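Local coordinates for Di-haem cytochrome c peroxidase family protein (Burkholderia thailandensis E264, PDB 6NX0), which binds two c-type hemes that can be oxidised to an unusually stable bis-Fe(IV) state, and probably acts as a peroxidase, at residues F155-R167 / R373-G385. Residues are numbered along the deposited sequence; the frame is centred on the assembly and turned at random.
Sequences FSRRNAPSLLYVR and RNVAIKESFMHNG. With HEC (heme c), chain B.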
ATOM      1  N   PHE A 155     -14.153  -6.511  10.140  1.00 12.08           N
ATOM      2  CA  PHE A 155     -12.775  -6.111   9.862  1.00 12.14           C
ATOM      3  C   PHE A 155     -12.550  -5.993   8.362  1.00 11.95           C
ATOM      4  O   PHE A 155     -13.227  -6.637   7.556  1.00 11.21           O
ATOM      5  CB  PHE A 155     -11.771  -7.128  10.443  1.00  9.48           C
ATOM      6  CG  PHE A 155     -11.922  -7.340  11.924  1.00 13.36           C
ATOM      7  CD1 PHE A 155     -12.800  -8.285  12.409  1.00 14.81           C
ATOM      8  CD2 PHE A 155     -11.192  -6.591  12.828  1.00 11.98           C
ATOM      9  CE1 PHE A 155     -12.948  -8.476  13.763  1.00 14.77           C
ATOM     10  CE2 PHE A 155     -11.336  -6.778  14.186  1.00 12.55           C
ATOM     11  CZ  PHE A 155     -12.237  -7.716  14.654  1.00 11.48           C
ATOM     12  N   SER A 156     -11.597  -5.136   8.008  1.00 10.38           N
ATOM     13  CA  SER A 156     -11.096  -5.053   6.644  1.00 10.95           C
ATOM     14  C   SER A 156     -10.678  -6.431   6.142  1.00  8.87           C
ATOM     15  O   SER A 156     -10.289  -7.301   6.918  1.00 12.05           O
ATOM     16  CB  SER A 156      -9.894  -4.093   6.597  1.00 11.85           C
ATOM     17  OG  SER A 156     -10.294  -2.763   6.886  1.00 12.93           O
ATOM     18  N   ARG A 157     -10.710  -6.610   4.812  1.00  9.82           N
ATOM     19  CA  ARG A 157     -10.266  -7.865   4.206  1.00 10.43           C
ATOM     20  C   ARG A 157      -8.750  -7.924   4.051  1.00 10.04           C
ATOM     21  O   ARG A 157      -8.202  -9.025   3.866  1.00 11.97           O
ATOM     22  CB  ARG A 157     -10.927  -8.059   2.841  1.00 14.85           C
ATOM     23  CG  ARG A 157     -12.440  -8.321   2.949  1.00 22.30           C
ATOM     24  CD  ARG A 157     -13.152  -8.373   1.584  1.00 30.56           C
ATOM     25  NE  ARG A 157     -12.719  -7.340   0.638  1.00 27.56           N
ATOM     26  CZ  ARG A 157     -13.284  -6.141   0.479  1.00 38.08           C
ATOM     27  NH1 ARG A 157     -12.809  -5.299  -0.433  1.00 38.80           N
ATOM     28  NH2 ARG A 157     -14.311  -5.774   1.231  1.00 40.98           N
ATOM     29  N   ARG A 158      -8.079  -6.775   4.142  1.00  9.89           N
ATOM     30  CA  ARG A 158      -6.643  -6.644   4.030  1.00  7.97           C
ATOM     31  C   ARG A 158      -6.163  -5.659   5.081  1.00 10.21           C
ATOM     32  O   ARG A 158      -6.950  -4.932   5.683  1.00 10.08           O
ATOM     33  CB  ARG A 158      -6.211  -6.151   2.639  1.00  8.69           C
ATOM     34  CG  ARG A 158      -6.517  -7.126   1.513  1.00 10.45           C
ATOM     35  CD  ARG A 158      -5.949  -6.673   0.152  1.00 10.58           C
ATOM     36  NE  ARG A 158      -6.219  -7.655  -0.888  1.00  9.72           N
ATOM     37  CZ  ARG A 158      -6.703  -7.356  -2.087  1.00 13.26           C
ATOM     38  NH1 ARG A 158      -6.914  -6.083  -2.438  1.00 11.42           N
ATOM     39  NH2 ARG A 158      -6.950  -8.344  -2.946  1.00 12.54           N
ATOM     40  N   ASN A 159      -4.846  -5.619   5.259  1.00  9.53           N
ATOM     41  CA  ASN A 159      -4.220  -4.592   6.075  1.00  9.83           C
ATOM     42  C   ASN A 159      -4.246  -3.266   5.333  1.00 10.19           C
ATOM     43  O   ASN A 159      -4.287  -3.222   4.095  1.00 12.31           O
ATOM     44  CB  ASN A 159      -2.775  -4.987   6.398  1.00  9.12           C
ATOM     45  CG  ASN A 159      -2.180  -4.177   7.529  1.00 10.35           C
ATOM     46  OD1 ASN A 159      -2.888  -3.596   8.355  1.00 11.31           O
ATOM     47  ND2 ASN A 159      -0.850  -4.174   7.600  1.00 14.11           N
ATOM     48  N   ALA A 160      -4.242  -2.173   6.090  1.00  8.80           N
ATOM     49  CA  ALA A 160      -4.207  -0.858   5.460  1.00  9.49           C
ATOM     50  C   ALA A 160      -2.793  -0.305   5.434  1.00 10.93           C
ATOM     51  O   ALA A 160      -2.057  -0.436   6.431  1.00 11.16           O
ATOM     52  CB  ALA A 160      -5.093   0.136   6.202  1.00  9.28           C
ATOM     53  N   PRO A 161      -2.421   0.334   4.327  1.00 10.47           N
ATOM     54  CA  PRO A 161      -1.106   0.971   4.232  1.00 10.16           C
ATOM     55  C   PRO A 161      -1.105   2.392   4.774  1.00 11.91           C
ATOM     56  O   PRO A 161      -2.140   3.037   4.950  1.00 11.76           O
ATOM     57  CB  PRO A 161      -0.862   0.982   2.723  1.00 13.72           C
ATOM     58  CG  PRO A 161      -2.227   1.274   2.179  1.00 11.43           C
ATOM     59  CD  PRO A 161      -3.162   0.441   3.055  1.00 12.01           C
ATOM     60  N   SER A 162       0.107   2.878   5.007  1.00 10.63           N
ATOM     61  CA  SER A 162       0.334   4.307   5.110  1.00  8.18           C
ATOM     62  C   SER A 162      -0.108   5.025   3.837  1.00 10.79           C
ATOM     63  O   SER A 162       0.137   4.565   2.719  1.00 11.89           O
ATOM     64  CB  SER A 162       1.824   4.551   5.356  1.00 11.86           C
ATOM     65  OG  SER A 162       2.198   5.912   5.179  1.00 10.83           O
ATOM     66  N   LEU A 163      -0.748   6.179   4.004  1.00  9.19           N
ATOM     67  CA  LEU A 163      -1.085   7.021   2.859  1.00 11.14           C
ATOM     68  C   LEU A 163      -0.064   8.104   2.560  1.00  9.65           C
ATOM     69  O   LEU A 163      -0.213   8.794   1.550  1.00 10.61           O
ATOM     70  CB  LEU A 163      -2.453   7.673   3.049  1.00 11.37           C
ATOM     71  CG  LEU A 163      -3.607   6.716   3.337  1.00 11.10           C
ATOM     72  CD1 LEU A 163      -4.940   7.471   3.398  1.00 11.35           C
ATOM     73  CD2 LEU A 163      -3.679   5.626   2.304  1.00  9.52           C
ATOM     74  N   LEU A 164       0.978   8.273   3.367  1.00  9.10           N
ATOM     75  CA  LEU A 164       2.034   9.165   2.912  1.00  9.64           C
ATOM     76  C   LEU A 164       2.628   8.596   1.632  1.00  9.61           C
ATOM     77  O   LEU A 164       2.741   7.373   1.465  1.00 10.40           O
ATOM     78  CB  LEU A 164       3.108   9.351   3.985  1.00 10.07           C
ATOM     79  CG  LEU A 164       2.655  10.058   5.272  1.00 11.51           C
ATOM     80  CD1 LEU A 164       3.842  10.160   6.198  1.00 13.42           C
ATOM     81  CD2 LEU A 164       2.051  11.429   5.018  1.00 11.31           C
ATOM     82  N   TYR A 165       2.987   9.492   0.708  1.00 10.60           N
ATOM     83  CA  TYR A 165       3.595   9.168  -0.591  1.00  9.91           C
ATOM     84  C   TYR A 165       2.603   8.516  -1.564  1.00  8.55           C
ATOM     85  O   TYR A 165       3.001   8.099  -2.664  1.00  9.38           O
ATOM     86  CB  TYR A 165       4.862   8.306  -0.429  1.00 10.11           C
ATOM     87  CG  TYR A 165       5.784   8.938   0.574  1.00 11.60           C
ATOM     88  CD1 TYR A 165       6.533  10.060   0.252  1.00 11.68           C
ATOM     89  CD2 TYR A 165       5.838   8.468   1.869  1.00  8.15           C
ATOM     90  CE1 TYR A 165       7.337  10.680   1.197  1.00 12.54           C
ATOM     91  CE2 TYR A 165       6.648   9.082   2.827  1.00 12.86           C
ATOM     92  CZ  TYR A 165       7.381  10.192   2.476  1.00 10.47           C
ATOM     93  OH  TYR A 165       8.191  10.847   3.392  1.00 12.67           O
ATOM     94  N   VAL A 166       1.326   8.399  -1.190  1.00 10.58           N
ATOM     95  CA  VAL A 166       0.362   7.758  -2.075  1.00 10.84           C
ATOM     96  C   VAL A 166       0.159   8.548  -3.360  1.00 12.52           C
ATOM     97  O   VAL A 166      -0.282   7.982  -4.362  1.00 11.94           O
ATOM     98  CB  VAL A 166      -0.979   7.544  -1.321  1.00 11.23           C
ATOM     99  CG1 VAL A 166      -1.768   8.853  -1.174  1.00 12.71           C
ATOM    100  CG2 VAL A 166      -1.845   6.453  -2.008  1.00 13.33           C
ATOM    101  N   ARG A 167       0.473   9.847  -3.370  1.00 10.90           N
ATOM    102  CA  ARG A 167       0.319  10.649  -4.577  1.00 10.57           C
ATOM    103  C   ARG A 167       1.217  10.180  -5.713  1.00 12.10           C
ATOM    104  O   ARG A 167       0.981  10.556  -6.872  1.00 14.34           O
ATOM    105  CB  ARG A 167       0.584  12.125  -4.260  1.00 11.11           C
ATOM    106  CG  ARG A 167       2.038  12.482  -3.986  1.00 11.28           C
ATOM    107  CD  ARG A 167       2.151  13.982  -3.670  1.00 13.71           C
ATOM    108  NE  ARG A 167       3.531  14.426  -3.581  1.00 13.76           N
ATOM    109  CZ  ARG A 167       3.899  15.688  -3.386  1.00 16.35           C
ATOM    110  NH1 ARG A 167       2.974  16.616  -3.253  1.00 14.23           N
ATOM    111  NH2 ARG A 167       5.195  16.026  -3.323  1.00 15.43           N
ATOM    112  N   ARG A 373       8.635   3.249   3.052  1.00  9.92           N
ATOM    113  CA  ARG A 373       8.774   4.383   3.959  1.00 10.09           C
ATOM    114  C   ARG A 373       7.799   4.224   5.116  1.00  9.97           C
ATOM    115  O   ARG A 373       6.640   3.855   4.929  1.00 10.37           O
ATOM    116  CB  ARG A 373       8.543   5.701   3.230  1.00 10.88           C
ATOM    117  CG  ARG A 373       9.695   5.998   2.257  1.00  9.86           C
ATOM    118  CD  ARG A 373       9.422   7.142   1.336  1.00 10.66           C
ATOM    119  NE  ARG A 373      10.627   7.599   0.628  1.00 11.89           N
ATOM    120  CZ  ARG A 373      11.508   8.452   1.129  1.00 14.59           C
ATOM    121  NH1 ARG A 373      11.361   8.911   2.370  1.00 13.75           N
ATOM    122  NH2 ARG A 373      12.562   8.816   0.413  1.00 15.09           N
ATOM    123  N   ASN A 374       8.301   4.495   6.320  1.00  9.53           N
ATOM    124  CA  ASN A 374       7.587   4.363   7.593  1.00  8.92           C
ATOM    125  C   ASN A 374       7.175   2.939   7.914  1.00  9.60           C
ATOM    126  O   ASN A 374       6.347   2.726   8.811  1.00  9.84           O
ATOM    127  CB  ASN A 374       6.394   5.309   7.656  1.00  9.39           C
ATOM    128  CG  ASN A 374       6.842   6.730   7.598  1.00 10.01           C
ATOM    129  OD1 ASN A 374       7.491   7.210   8.547  1.00 10.14           O
ATOM    130  ND2 ASN A 374       6.545   7.411   6.502  1.00 11.68           N
ATOM    131  N   VAL A 375       7.792   1.943   7.271  1.00 10.76           N
ATOM    132  CA  VAL A 375       7.411   0.552   7.541  1.00  8.04           C
ATOM    133  C   VAL A 375       7.634   0.186   9.000  1.00  9.39           C
ATOM    134  O   VAL A 375       6.870  -0.596   9.577  1.00  9.79           O
ATOM    135  CB  VAL A 375       8.155  -0.399   6.574  1.00  7.81           C
ATOM    136  CG1 VAL A 375       9.649  -0.431   6.856  1.00 10.26           C
ATOM    137  CG2 VAL A 375       7.523  -1.813   6.604  1.00 10.91           C
ATOM    138  N   ALA A 376       8.651   0.776   9.645  1.00  8.80           N
ATOM    139  CA  ALA A 376       9.039   0.313  10.973  1.00  8.91           C
ATOM    140  C   ALA A 376       8.091   0.754  12.090  1.00 10.99           C
ATOM    141  O   ALA A 376       8.297   0.348  13.240  1.00 10.69           O
ATOM    142  CB  ALA A 376      10.457   0.801  11.276  1.00  9.27           C
ATOM    143  N   ILE A 377       7.056   1.550  11.799  1.00  9.78           N
ATOM    144  CA  ILE A 377       6.072   1.958  12.801  1.00  7.69           C
ATOM    145  C   ILE A 377       4.757   1.220  12.644  1.00  9.17           C
ATOM    146  O   ILE A 377       3.824   1.460  13.433  1.00 10.67           O
ATOM    147  CB  ILE A 377       5.828   3.484  12.791  1.00  9.00           C
ATOM    148  CG1 ILE A 377       5.087   3.950  11.529  1.00  9.32           C
ATOM    149  CG2 ILE A 377       7.134   4.245  12.965  1.00  9.42           C
ATOM    150  CD1 ILE A 377       4.764   5.419  11.508  1.00 10.13           C
ATOM    151  N   LYS A 378       4.651   0.315  11.674  1.00  7.88           N
ATOM    152  CA  LYS A 378       3.409  -0.419  11.483  1.00  8.26           C
ATOM    153  C   LYS A 378       3.242  -1.488  12.556  1.00  9.99           C
ATOM    154  O   LYS A 378       4.209  -2.060  13.055  1.00 10.19           O
ATOM    155  CB  LYS A 378       3.375  -1.073  10.101  1.00 12.47           C
ATOM    156  CG  LYS A 378       3.361  -0.090   8.953  1.00 12.33           C
ATOM    157  CD  LYS A 378       3.749  -0.737   7.650  1.00 16.01           C
ATOM    158  CE  LYS A 378       2.757  -1.791   7.179  1.00 24.79           C
ATOM    159  NZ  LYS A 378       1.708  -1.207   6.307  1.00 19.24           N
ATOM    160  N   GLU A 379       1.987  -1.762  12.899  1.00 10.94           N
ATOM    161  CA  GLU A 379       1.664  -2.789  13.881  1.00  9.97           C
ATOM    162  C   GLU A 379       1.548  -4.187  13.286  1.00  9.12           C
ATOM    163  O   GLU A 379       1.654  -5.174  14.028  1.00 10.69           O
ATOM    164  CB  GLU A 379       0.367  -2.420  14.612  1.00 11.68           C
ATOM    165  CG  GLU A 379       0.523  -1.170  15.472  1.00 12.73           C
ATOM    166  CD  GLU A 379      -0.744  -0.769  16.181  1.00 17.57           C
ATOM    167  OE1 GLU A 379      -1.842  -1.074  15.686  1.00 16.43           O
ATOM    168  OE2 GLU A 379      -0.648  -0.147  17.256  1.00 20.92           O
ATOM    169  N   SER A 380       1.343  -4.297  11.972  1.00 10.20           N
ATOM    170  CA  SER A 380       1.333  -5.576  11.280  1.00  9.46           C
ATOM    171  C   SER A 380       1.735  -5.318   9.843  1.00  7.01           C
ATOM    172  O   SER A 380       1.673  -4.186   9.352  1.00 10.62           O
ATOM    173  CB  SER A 380      -0.027  -6.283  11.377  1.00 11.88           C
ATOM    174  OG  SER A 380      -1.018  -5.528  10.714  1.00 10.66           O
ATOM    175  N   PHE A 381       2.147  -6.400   9.173  1.00  9.97           N
ATOM    176  CA  PHE A 381       2.854  -6.313   7.905  1.00  9.19           C
ATOM    177  C   PHE A 381       2.264  -7.267   6.880  1.00  8.72           C
ATOM    178  O   PHE A 381       1.730  -8.327   7.216  1.00 10.88           O
ATOM    179  CB  PHE A 381       4.369  -6.614   8.079  1.00  9.46           C
ATOM    180  CG  PHE A 381       5.020  -5.709   9.074  1.00  9.89           C
ATOM    181  CD1 PHE A 381       5.565  -4.492   8.688  1.00  8.40           C
ATOM    182  CD2 PHE A 381       5.017  -6.041  10.405  1.00  9.57           C
ATOM    183  CE1 PHE A 381       6.117  -3.634   9.634  1.00 10.57           C
ATOM    184  CE2 PHE A 381       5.553  -5.195  11.342  1.00  9.67           C
ATOM    185  CZ  PHE A 381       6.093  -3.992  10.961  1.00  9.80           C
ATOM    186  N   MET A 382       2.443  -6.877   5.617  1.00  8.96           N
ATOM    187  CA  MET A 382       1.911  -7.552   4.429  1.00  7.54           C
ATOM    188  C   MET A 382       0.405  -7.332   4.281  1.00  9.44           C
ATOM    189  O   MET A 382      -0.283  -6.862   5.202  1.00  9.40           O
ATOM    190  CB  MET A 382       2.243  -9.051   4.447  1.00  9.23           C
ATOM    191  CG  MET A 382       3.711  -9.377   4.582  1.00 10.10           C
ATOM    192  SD  MET A 382       4.668  -8.769   3.185  1.00 10.80           S
ATOM    193  CE  MET A 382       6.334  -9.321   3.591  1.00 12.86           C
ATOM    194  N   HIS A 383      -0.106  -7.675   3.097  1.00  9.31           N
ATOM    195  CA  HIS A 383      -1.491  -7.380   2.714  1.00  9.43           C
ATOM    196  C   HIS A 383      -2.502  -8.007   3.653  1.00  9.88           C
ATOM    197  O   HIS A 383      -3.638  -7.529   3.724  1.00  9.23           O
ATOM    198  CB  HIS A 383      -1.766  -7.868   1.274  1.00  8.64           C
ATOM    199  CG  HIS A 383      -1.966  -9.343   1.148  1.00  9.47           C
ATOM    200  ND1 HIS A 383      -0.922 -10.241   1.207  1.00 10.04           N
ATOM    201  CD2 HIS A 383      -3.086 -10.084   0.960  1.00  9.37           C
ATOM    202  CE1 HIS A 383      -1.390 -11.467   1.087  1.00 11.41           C
ATOM    203  NE2 HIS A 383      -2.703 -11.402   0.941  1.00 10.30           N
ATOM    204  N   ASN A 384      -2.129  -9.090   4.335  1.00  8.38           N
ATOM    205  CA  ASN A 384      -3.019  -9.817   5.224  1.00  8.76           C
ATOM    206  C   ASN A 384      -2.660  -9.641   6.689  1.00 10.30           C
ATOM    207  O   ASN A 384      -3.257 -10.312   7.541  1.00  9.85           O
ATOM    208  CB  ASN A 384      -3.024 -11.293   4.870  1.00  8.09           C
ATOM    209  CG  ASN A 384      -1.657 -11.933   5.020  1.00  8.81           C
ATOM    210  OD1 ASN A 384      -0.689 -11.267   5.337  1.00  8.88           O
ATOM    211  ND2 ASN A 384      -1.586 -13.240   4.787  1.00 10.93           N
ATOM    212  N   GLY A 385      -1.709  -8.759   7.007  1.00  8.19           N
ATOM    213  CA  GLY A 385      -1.360  -8.513   8.399  1.00  8.80           C
ATOM    214  C   GLY A 385      -0.704  -9.684   9.099  1.00  9.86           C
ATOM    215  O   GLY A 385      -0.690  -9.731  10.332  1.00  8.98           O
TER
HETATM  216 FE   HEC B 601      -8.288   3.354   3.496  1.00  9.09          FE
HETATM  217  CHA HEC B 601      -6.317   1.563   1.280  1.00  8.80           C
HETATM  218  CHB HEC B 601      -7.886   6.132   1.585  1.00  9.78           C
HETATM  219  CHC HEC B 601     -10.950   4.853   5.076  1.00  8.13           C
HETATM  220  CHD HEC B 601      -8.844   0.508   5.354  1.00 10.45           C
HETATM  221  NA  HEC B 601      -7.221   3.780   1.821  1.00  8.03           N
HETATM  222  C1A HEC B 601      -6.500   2.900   1.040  1.00  8.73           C
HETATM  223  C2A HEC B 601      -5.912   3.631  -0.048  1.00  7.17           C
HETATM  224  C3A HEC B 601      -6.261   4.917   0.104  1.00  7.48           C
HETATM  225  C4A HEC B 601      -7.165   5.019   1.220  1.00  8.09           C
HETATM  226  CMA HEC B 601      -5.962   6.065  -0.852  1.00 10.25           C
HETATM  227  CAA HEC B 601      -5.050   3.015  -1.166  1.00 10.89           C
HETATM  228  CBA HEC B 601      -3.576   3.156  -0.830  1.00 10.77           C
HETATM  229  CGA HEC B 601      -2.672   2.438  -1.798  1.00 13.90           C
HETATM  230  O1A HEC B 601      -1.433   2.665  -1.668  1.00 12.21           O
HETATM  231  O2A HEC B 601      -3.162   1.560  -2.573  1.00 11.92           O
HETATM  232  NB  HEC B 601      -9.264   5.128   3.357  1.00  8.88           N
HETATM  233  C1B HEC B 601      -8.939   6.141   2.465  1.00  9.30           C
HETATM  234  C2B HEC B 601      -9.861   7.224   2.670  1.00 10.00           C
HETATM  235  C3B HEC B 601     -10.780   6.841   3.563  1.00  8.49           C
HETATM  236  C4B HEC B 601     -10.392   5.533   4.034  1.00  8.65           C
HETATM  237  CMB HEC B 601      -9.806   8.549   1.903  1.00 10.83           C
HETATM  238  CAB HEC B 601     -11.964   7.643   4.142  1.00  8.77           C
HETATM  239  CBB HEC B 601     -13.015   7.887   3.031  1.00 10.92           C
HETATM  240  NC  HEC B 601      -9.611   2.797   4.941  1.00  7.89           N
HETATM  241  C1C HEC B 601     -10.606   3.600   5.482  1.00  7.26           C
HETATM  242  C2C HEC B 601     -11.078   2.936   6.676  1.00  9.92           C
HETATM  243  C3C HEC B 601     -10.486   1.744   6.797  1.00  9.03           C
HETATM  244  C4C HEC B 601      -9.571   1.623   5.681  1.00  8.19           C
HETATM  245  CMC HEC B 601     -12.028   3.585   7.697  1.00  9.50           C
HETATM  246  CAC HEC B 601     -10.423   0.864   8.058  1.00  9.41           C
HETATM  247  CBC HEC B 601     -11.782   0.227   8.375  1.00  8.73           C
HETATM  248  ND  HEC B 601      -7.650   1.432   3.369  1.00  8.40           N
HETATM  249  C1D HEC B 601      -7.995   0.413   4.279  1.00  8.39           C
HETATM  250  C2D HEC B 601      -7.427  -0.822   3.805  1.00  7.21           C
HETATM  251  C3D HEC B 601      -6.719  -0.515   2.535  1.00  9.64           C
HETATM  252  C4D HEC B 601      -6.885   0.896   2.321  1.00  8.53           C
HETATM  253  CMD HEC B 601      -7.639  -2.190   4.424  1.00  9.29           C
HETATM  254  CAD HEC B 601      -5.987  -1.510   1.615  1.00  9.51           C
HETATM  255  CBD HEC B 601      -7.056  -2.319   0.917  1.00  9.76           C
HETATM  256  CGD HEC B 601      -6.544  -3.072  -0.298  1.00 13.01           C
HETATM  257  O1D HEC B 601      -5.331  -2.983  -0.589  1.00 13.68           O
HETATM  258  O2D HEC B 601      -7.384  -3.811  -0.886  1.00 13.74           O
HETATM  259  O   HOH W   1      -1.571  -2.865  10.698  1.00 14.03           O
HETATM  260  O   HOH W   2       0.864  -3.647   5.239  1.00 18.67           O
HETATM  261  O   HOH W   3      -0.212  -0.812   8.470  1.00 24.79           O
HETATM  262  O   HOH W   4       4.859   6.225   4.407  1.00 11.65           O
HETATM  263  O   HOH W   5       2.388   1.071   4.511  1.00 14.72           O
HETATM  264  O   HOH W   6      -9.767   2.503   2.125  1.00 21.79           O
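N159 turns its CG anti to the backbone N (chi1 -165°), which carries its amide across to S380, while K378 kinks at chi3 and chi4 (65° and 91°), bringing NZ within 3.8 Å of A160 O, too far for a direct bond, so that a water joins them. Both belong to the seam between the two cytochrome c-like domains of this MauG/diheme peroxidase fold, where two loops meet between the hemes. The stronger of the two direct hydrogen bonds runs from N159 N to H383 O, 2.7 Å, the donor lying above the carbonyl plane. N159 ND2 adds a weak bond to S380 O (3.1 Å), and a water bridges its OD1 to S380 OG, which also bonds to the backbone O of R145; an amide suits a place that needs both donor and acceptor. The long, flexible K378 reaches three waters, which link it weakly to N159 ND2 and more firmly to A160 O and S162 N, and makes a weak hydrogen bond to a propionate of the second heme.

Each loop also holds a heme propionate. R158, extended from CG to NE, sends NH1 to propionate O2D of the first heme at 2.8 Å, with D192 and D345 as further partners of its guanidinium, whereas H383 ND1 bonds to a propionate of the second. The small A160 and the compact ring of P161, its CD 3.7 Å from HEC C3D, pack against the first heme. G385, whose positive phi suits a residue with no side chain, closes the type I turn from M382 and packs its N 4.0 Å from N159 CB.

At the far end, Y165 OH is held by D459 and F268 N, and the R373 guanidinium by D273. The R373 and Y165 side chains cross at about a right angle, and CD of R373 lies over the ring face, 3.7 Å from the centroid of the Y165 ring, in a CH-pi contact.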